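Long-range contact in putative angiotensinogen (Lampetra fluviatilis, PDB 5INW), which binds heparin, which promotes its inhibition of thrombin, and belongs to the serpin family of serine protease inhibitors: residues 111-122 with 151-161. The protein carries 1 engineered substitution. Residues are numbered along the deposited sequence; the frame is centred on the assembly and turned at random.
Sequences LSIASALGVVTA and MKYFARLNGAL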
ATOM      1  N   LEU A 111       0.345  -4.564  -0.536  1.00 43.12           N
ATOM      2  CA  LEU A 111      -0.680  -5.549  -0.952  1.00 44.91           C
ATOM      3  C   LEU A 111      -1.369  -5.230  -2.269  1.00 41.78           C
ATOM      4  O   LEU A 111      -1.633  -6.140  -3.066  1.00 39.91           O
ATOM      5  CB  LEU A 111      -1.791  -5.678   0.089  1.00 48.06           C
ATOM      6  CG  LEU A 111      -1.444  -6.406   1.378  1.00 52.52           C
ATOM      7  CD1 LEU A 111      -2.669  -6.340   2.265  1.00 54.27           C
ATOM      8  CD2 LEU A 111      -1.044  -7.856   1.165  1.00 54.06           C
ATOM      9  N   SER A 112      -1.731  -3.955  -2.429  1.00 39.71           N
ATOM     10  CA  SER A 112      -2.420  -3.517  -3.624  1.00 39.61           C
ATOM     11  C   SER A 112      -1.518  -3.742  -4.821  1.00 40.22           C
ATOM     12  O   SER A 112      -1.950  -4.291  -5.836  1.00 39.80           O
ATOM     13  CB  SER A 112      -2.804  -2.041  -3.565  1.00 38.38           C
ATOM     14  OG  SER A 112      -3.586  -1.679  -4.698  1.00 35.75           O
ATOM     15  N   ILE A 113      -0.264  -3.334  -4.675  1.00 37.88           N
ATOM     16  CA  ILE A 113       0.650  -3.463  -5.762  1.00 37.38           C
ATOM     17  C   ILE A 113       0.975  -4.935  -6.049  1.00 36.86           C
ATOM     18  O   ILE A 113       1.079  -5.347  -7.209  1.00 35.05           O
ATOM     19  CB  ILE A 113       1.922  -2.633  -5.540  1.00 38.63           C
ATOM     20  CG1 ILE A 113       1.562  -1.155  -5.456  1.00 39.42           C
ATOM     21  CG2 ILE A 113       2.894  -2.812  -6.730  1.00 39.89           C
ATOM     22  CD1 ILE A 113       2.719  -0.247  -5.039  1.00 39.46           C
ATOM     23  N   ALA A 114       1.131  -5.735  -4.997  1.00 37.68           N
ATOM     24  CA  ALA A 114       1.392  -7.184  -5.175  1.00 37.48           C
ATOM     25  C   ALA A 114       0.217  -7.908  -5.846  1.00 38.36           C
ATOM     26  O   ALA A 114       0.428  -8.842  -6.629  1.00 36.34           O
ATOM     27  CB  ALA A 114       1.731  -7.843  -3.856  1.00 38.09           C
ATOM     28  N   SER A 115      -1.007  -7.481  -5.515  1.00 37.72           N
ATOM     29  CA  SER A 115      -2.164  -8.068  -6.124  1.00 38.59           C
ATOM     30  C   SER A 115      -2.222  -7.775  -7.597  1.00 38.63           C
ATOM     31  O   SER A 115      -2.524  -8.676  -8.390  1.00 41.64           O
ATOM     32  CB  SER A 115      -3.424  -7.568  -5.486  1.00 39.03           C
ATOM     33  OG  SER A 115      -3.400  -7.955  -4.163  1.00 40.47           O
ATOM     34  N   ALA A 116      -1.978  -6.530  -7.965  1.00 36.76           N
ATOM     35  CA  ALA A 116      -2.042  -6.183  -9.362  1.00 38.00           C
ATOM     36  C   ALA A 116      -0.959  -6.943 -10.135  1.00 40.04           C
ATOM     37  O   ALA A 116      -1.222  -7.484 -11.205  1.00 41.38           O
ATOM     38  CB  ALA A 116      -1.947  -4.682  -9.563  1.00 36.42           C
ATOM     39  N   LEU A 117       0.237  -7.039  -9.569  1.00 40.93           N
ATOM     40  CA  LEU A 117       1.332  -7.772 -10.231  1.00 42.27           C
ATOM     41  C   LEU A 117       1.169  -9.291 -10.230  1.00 43.52           C
ATOM     42  O   LEU A 117       1.718  -9.966 -11.086  1.00 45.93           O
ATOM     43  CB  LEU A 117       2.645  -7.448  -9.553  1.00 42.62           C
ATOM     44  CG  LEU A 117       3.079  -5.980  -9.560  1.00 42.61           C
ATOM     45  CD1 LEU A 117       4.304  -5.870  -8.677  1.00 44.14           C
ATOM     46  CD2 LEU A 117       3.387  -5.478 -10.952  1.00 42.15           C
ATOM     47  N   GLY A 118       0.442  -9.830  -9.252  1.00 43.80           N
ATOM     48  CA  GLY A 118       0.067 -11.244  -9.254  1.00 41.52           C
ATOM     49  C   GLY A 118      -0.778 -11.549 -10.467  1.00 41.14           C
ATOM     50  O   GLY A 118      -0.600 -12.563 -11.113  1.00 41.76           O
ATOM     51  N   VAL A 119      -1.686 -10.648 -10.809  1.00 40.57           N
ATOM     52  CA  VAL A 119      -2.537 -10.861 -11.971  1.00 43.48           C
ATOM     53  C   VAL A 119      -1.664 -10.899 -13.256  1.00 42.84           C
ATOM     54  O   VAL A 119      -1.775 -11.768 -14.083  1.00 41.16           O
ATOM     55  CB  VAL A 119      -3.626  -9.762 -12.084  1.00 44.20           C
ATOM     56  CG1 VAL A 119      -4.419  -9.960 -13.366  1.00 45.96           C
ATOM     57  CG2 VAL A 119      -4.589  -9.795 -10.884  1.00 43.82           C
ATOM     58  N   VAL A 120      -0.755  -9.958 -13.369  1.00 42.98           N
ATOM     59  CA  VAL A 120       0.174  -9.901 -14.497  1.00 42.54           C
ATOM     60  C   VAL A 120       1.041 -11.162 -14.514  1.00 41.59           C
ATOM     61  O   VAL A 120       1.367 -11.694 -15.585  1.00 39.28           O
ATOM     62  CB  VAL A 120       1.055  -8.583 -14.454  1.00 42.05           C
ATOM     63  CG1 VAL A 120       2.143  -8.569 -15.537  1.00 43.88           C
ATOM     64  CG2 VAL A 120       0.199  -7.341 -14.623  1.00 40.88           C
ATOM     65  N   THR A 121       1.437 -11.612 -13.330  1.00 41.62           N
ATOM     66  CA  THR A 121       2.275 -12.821 -13.246  1.00 44.25           C
ATOM     67  C   THR A 121       1.555 -14.033 -13.814  1.00 43.71           C
ATOM     68  O   THR A 121       2.123 -14.806 -14.538  1.00 45.20           O
ATOM     69  CB  THR A 121       2.708 -13.078 -11.785  1.00 44.56           C
ATOM     70  OG1 THR A 121       3.400 -11.907 -11.301  1.00 44.86           O
ATOM     71  CG2 THR A 121       3.580 -14.290 -11.694  1.00 45.16           C
ATOM     72  N   ALA A 122       0.275 -14.135 -13.490  1.00 44.10           N
ATOM     73  CA  ALA A 122      -0.577 -15.197 -13.954  1.00 44.53           C
ATOM     74  C   ALA A 122      -0.685 -15.288 -15.441  1.00 45.18           C
ATOM     75  O   ALA A 122      -0.916 -16.365 -15.973  1.00 50.67           O
ATOM     76  CB  ALA A 122      -1.960 -15.031 -13.358  1.00 45.74           C
ATOM     77  N   MET A 151       1.567 -18.377  -5.374  1.00104.31           N
ATOM     78  CA  MET A 151       0.359 -17.530  -5.342  1.00100.28           C
ATOM     79  C   MET A 151      -0.876 -18.116  -4.625  1.00 91.21           C
ATOM     80  O   MET A 151      -1.807 -17.365  -4.346  1.00 81.65           O
ATOM     81  CB  MET A 151      -0.035 -17.060  -6.768  1.00105.38           C
ATOM     82  CG  MET A 151       0.857 -15.962  -7.337  1.00108.99           C
ATOM     83  SD  MET A 151       0.396 -15.425  -8.993  1.00122.87           S
ATOM     84  CE  MET A 151       0.723 -16.837 -10.073  1.00125.04           C
ATOM     85  N   LYS A 152      -0.913 -19.425  -4.355  1.00 89.14           N
ATOM     86  CA  LYS A 152      -2.075 -20.022  -3.665  1.00 85.95           C
ATOM     87  C   LYS A 152      -2.209 -19.485  -2.234  1.00 84.79           C
ATOM     88  O   LYS A 152      -3.329 -19.238  -1.807  1.00 76.55           O
ATOM     89  CB  LYS A 152      -2.110 -21.563  -3.656  1.00 88.58           C
ATOM     90  CG  LYS A 152      -3.330 -22.100  -2.878  1.00 92.15           C
ATOM     91  CD  LYS A 152      -3.695 -23.579  -3.061  1.00 98.03           C
ATOM     92  CE  LYS A 152      -4.819 -23.984  -2.106  1.00 99.46           C
ATOM     93  NZ  LYS A 152      -5.385 -25.337  -2.350  1.00 98.51           N
ATOM     94  N   TYR A 153      -1.083 -19.307  -1.511  1.00 85.24           N
ATOM     95  CA  TYR A 153      -1.104 -18.833  -0.119  1.00 82.71           C
ATOM     96  C   TYR A 153      -1.204 -17.288  -0.051  1.00 78.18           C
ATOM     97  O   TYR A 153      -1.512 -16.749   1.010  1.00 78.77           O
ATOM     98  CB  TYR A 153       0.094 -19.327   0.697  1.00 87.23           C
ATOM     99  CG  TYR A 153       0.481 -20.796   0.501  1.00 98.97           C
ATOM    100  CD1 TYR A 153      -0.201 -21.837   1.145  1.00102.07           C
ATOM    101  CD2 TYR A 153       1.577 -21.140  -0.320  1.00105.54           C
ATOM    102  CE1 TYR A 153       0.199 -23.167   0.954  1.00108.40           C
ATOM    103  CE2 TYR A 153       1.978 -22.460  -0.515  1.00110.22           C
ATOM    104  CZ  TYR A 153       1.294 -23.476   0.112  1.00112.83           C
ATOM    105  OH  TYR A 153       1.727 -24.776  -0.122  1.00113.87           O
ATOM    106  N   PHE A 154      -1.012 -16.597  -1.180  1.00 71.63           N
ATOM    107  CA  PHE A 154      -1.377 -15.181  -1.321  1.00 67.77           C
ATOM    108  C   PHE A 154      -2.905 -14.913  -1.187  1.00 66.60           C
ATOM    109  O   PHE A 154      -3.326 -13.961  -0.543  1.00 70.64           O
ATOM    110  CB  PHE A 154      -0.867 -14.639  -2.668  1.00 68.69           C
ATOM    111  CG  PHE A 154      -1.031 -13.168  -2.817  1.00 67.28           C
ATOM    112  CD1 PHE A 154      -0.275 -12.300  -2.046  1.00 66.48           C
ATOM    113  CD2 PHE A 154      -1.978 -12.636  -3.689  1.00 68.60           C
ATOM    114  CE1 PHE A 154      -0.432 -10.926  -2.149  1.00 62.46           C
ATOM    115  CE2 PHE A 154      -2.149 -11.254  -3.788  1.00 68.04           C
ATOM    116  CZ  PHE A 154      -1.359 -10.397  -3.025  1.00 64.40           C
ATOM    117  N   ALA A 155      -3.741 -15.745  -1.796  1.00 65.41           N
ATOM    118  CA  ALA A 155      -5.184 -15.644  -1.641  1.00 64.75           C
ATOM    119  C   ALA A 155      -5.604 -16.008  -0.214  1.00 64.43           C
ATOM    120  O   ALA A 155      -6.599 -15.466   0.285  1.00 62.90           O
ATOM    121  CB  ALA A 155      -5.922 -16.516  -2.670  1.00 66.45           C
ATOM    122  N   ARG A 156      -4.881 -16.921   0.440  1.00 65.51           N
ATOM    123  CA  ARG A 156      -5.204 -17.246   1.834  1.00 71.18           C
ATOM    124  C   ARG A 156      -4.959 -16.066   2.760  1.00 69.75           C
ATOM    125  O   ARG A 156      -5.816 -15.762   3.611  1.00 71.18           O
ATOM    126  CB  ARG A 156      -4.449 -18.462   2.370  1.00 76.93           C
ATOM    127  CG  ARG A 156      -5.055 -18.998   3.692  1.00 82.91           C
ATOM    128  CD  ARG A 156      -4.800 -20.476   3.895  1.00 87.87           C
ATOM    129  NE  ARG A 156      -4.930 -21.142   2.589  1.00 93.39           N
ATOM    130  CZ  ARG A 156      -4.436 -22.346   2.279  1.00 97.85           C
ATOM    131  NH1 ARG A 156      -3.862 -23.120   3.206  1.00 99.61           N
ATOM    132  NH2 ARG A 156      -4.580 -22.805   1.038  1.00 96.75           N
ATOM    133  N   LEU A 157      -3.790 -15.430   2.604  1.00 66.93           N
ATOM    134  CA  LEU A 157      -3.453 -14.176   3.312  1.00 64.41           C
ATOM    135  C   LEU A 157      -4.562 -13.140   3.136  1.00 60.91           C
ATOM    136  O   LEU A 157      -5.101 -12.675   4.112  1.00 60.36           O
ATOM    137  CB  LEU A 157      -2.117 -13.576   2.812  1.00 64.42           C
ATOM    138  CG  LEU A 157      -1.636 -12.255   3.462  1.00 60.98           C
ATOM    139  CD1 LEU A 157      -1.336 -12.489   4.931  1.00 59.43           C
ATOM    140  CD2 LEU A 157      -0.431 -11.609   2.777  1.00 58.06           C
ATOM    141  N   ASN A 158      -4.922 -12.814   1.898  1.00 59.22           N
ATOM    142  CA  ASN A 158      -5.979 -11.832   1.674  1.00 60.85           C
ATOM    143  C   ASN A 158      -7.317 -12.227   2.302  1.00 59.34           C
ATOM    144  O   ASN A 158      -7.981 -11.408   2.923  1.00 57.29           O
ATOM    145  CB  ASN A 158      -6.081 -11.473   0.203  1.00 62.07           C
ATOM    146  CG  ASN A 158      -4.876 -10.658  -0.252  1.00 65.65           C
ATOM    147  OD1 ASN A 158      -4.369  -9.815   0.496  1.00 68.42           O
ATOM    148  ND2 ASN A 158      -4.421 -10.891  -1.481  1.00 67.58           N
ATOM    149  N   GLY A 159      -7.666 -13.499   2.235  1.00 58.18           N
ATOM    150  CA  GLY A 159      -8.803 -13.982   2.983  1.00 57.94           C
ATOM    151  C   GLY A 159      -8.690 -13.720   4.481  1.00 57.41           C
ATOM    152  O   GLY A 159      -9.673 -13.365   5.122  1.00 61.66           O
ATOM    153  N   ALA A 160      -7.513 -13.962   5.052  1.00 58.12           N
ATOM    154  CA  ALA A 160      -7.267 -13.747   6.496  1.00 58.63           C
ATOM    155  C   ALA A 160      -7.335 -12.258   6.883  1.00 57.92           C
ATOM    156  O   ALA A 160      -7.912 -11.930   7.921  1.00 65.24           O
ATOM    157  CB  ALA A 160      -5.936 -14.355   6.932  1.00 56.88           C
ATOM    158  N   LEU A 161      -6.825 -11.379   6.034  1.00 54.29           N
ATOM    159  CA  LEU A 161      -6.765  -9.953   6.342  1.00 55.40           C
ATOM    160  C   LEU A 161      -8.085  -9.185   6.155  1.00 53.18           C
ATOM    161  O   LEU A 161      -8.462  -8.414   7.012  1.00 49.82           O
ATOM    162  CB  LEU A 161      -5.715  -9.285   5.476  1.00 56.17           C
ATOM    163  CG  LEU A 161      -4.287  -9.763   5.652  1.00 57.75           C
ATOM    164  CD1 LEU A 161      -3.406  -9.319   4.493  1.00 53.91           C
ATOM    165  CD2 LEU A 161      -3.748  -9.224   6.997  1.00 61.57           C
TER
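Buried helix-helix packing, made mainly by side chains and centred on F154 against S115 and A114, joins two roughly antiparallel, inclined helices of the serpin body: 110-122, packed on the sheet, and 150-161. The segment axes, at 147° to each other, come no closer than 11.8 Å, so the contact relies largely on side chains reaching from helix 150-161, and no hydrogen bond crosses it. With CG anti to the backbone N (chi1 -172°), the F154 ring extends toward helix 110-122 and presents its edge to the S115 hydroxyl, with CZ 3.4 Å from OG in the ring plane. That hydroxyl is turned back onto its own helix, where OG donates to L111 O at 2.8 Å; S115 N reaches the same oxygen from the other side of the carbonyl plane. A114 CB packs 4.1 Å from F154 CZ, and the side-chain ND2 of N158, one turn further on, lies above one ring face, towards the rim. At one end L111 forks: CD1 meets L161 CD1 tip to tip at 3.8 Å, whereas CD2 rests on L157 CD2 and passes beside N158 OD1. At the other, the less well-ordered M151 places SD 3.7 Å from G118 O. V85 of helix 77-96 touches both L111 and F154. The pair corresponds to helices B and D of the serpin fold, helix B lying behind the central sheet at the shutter region.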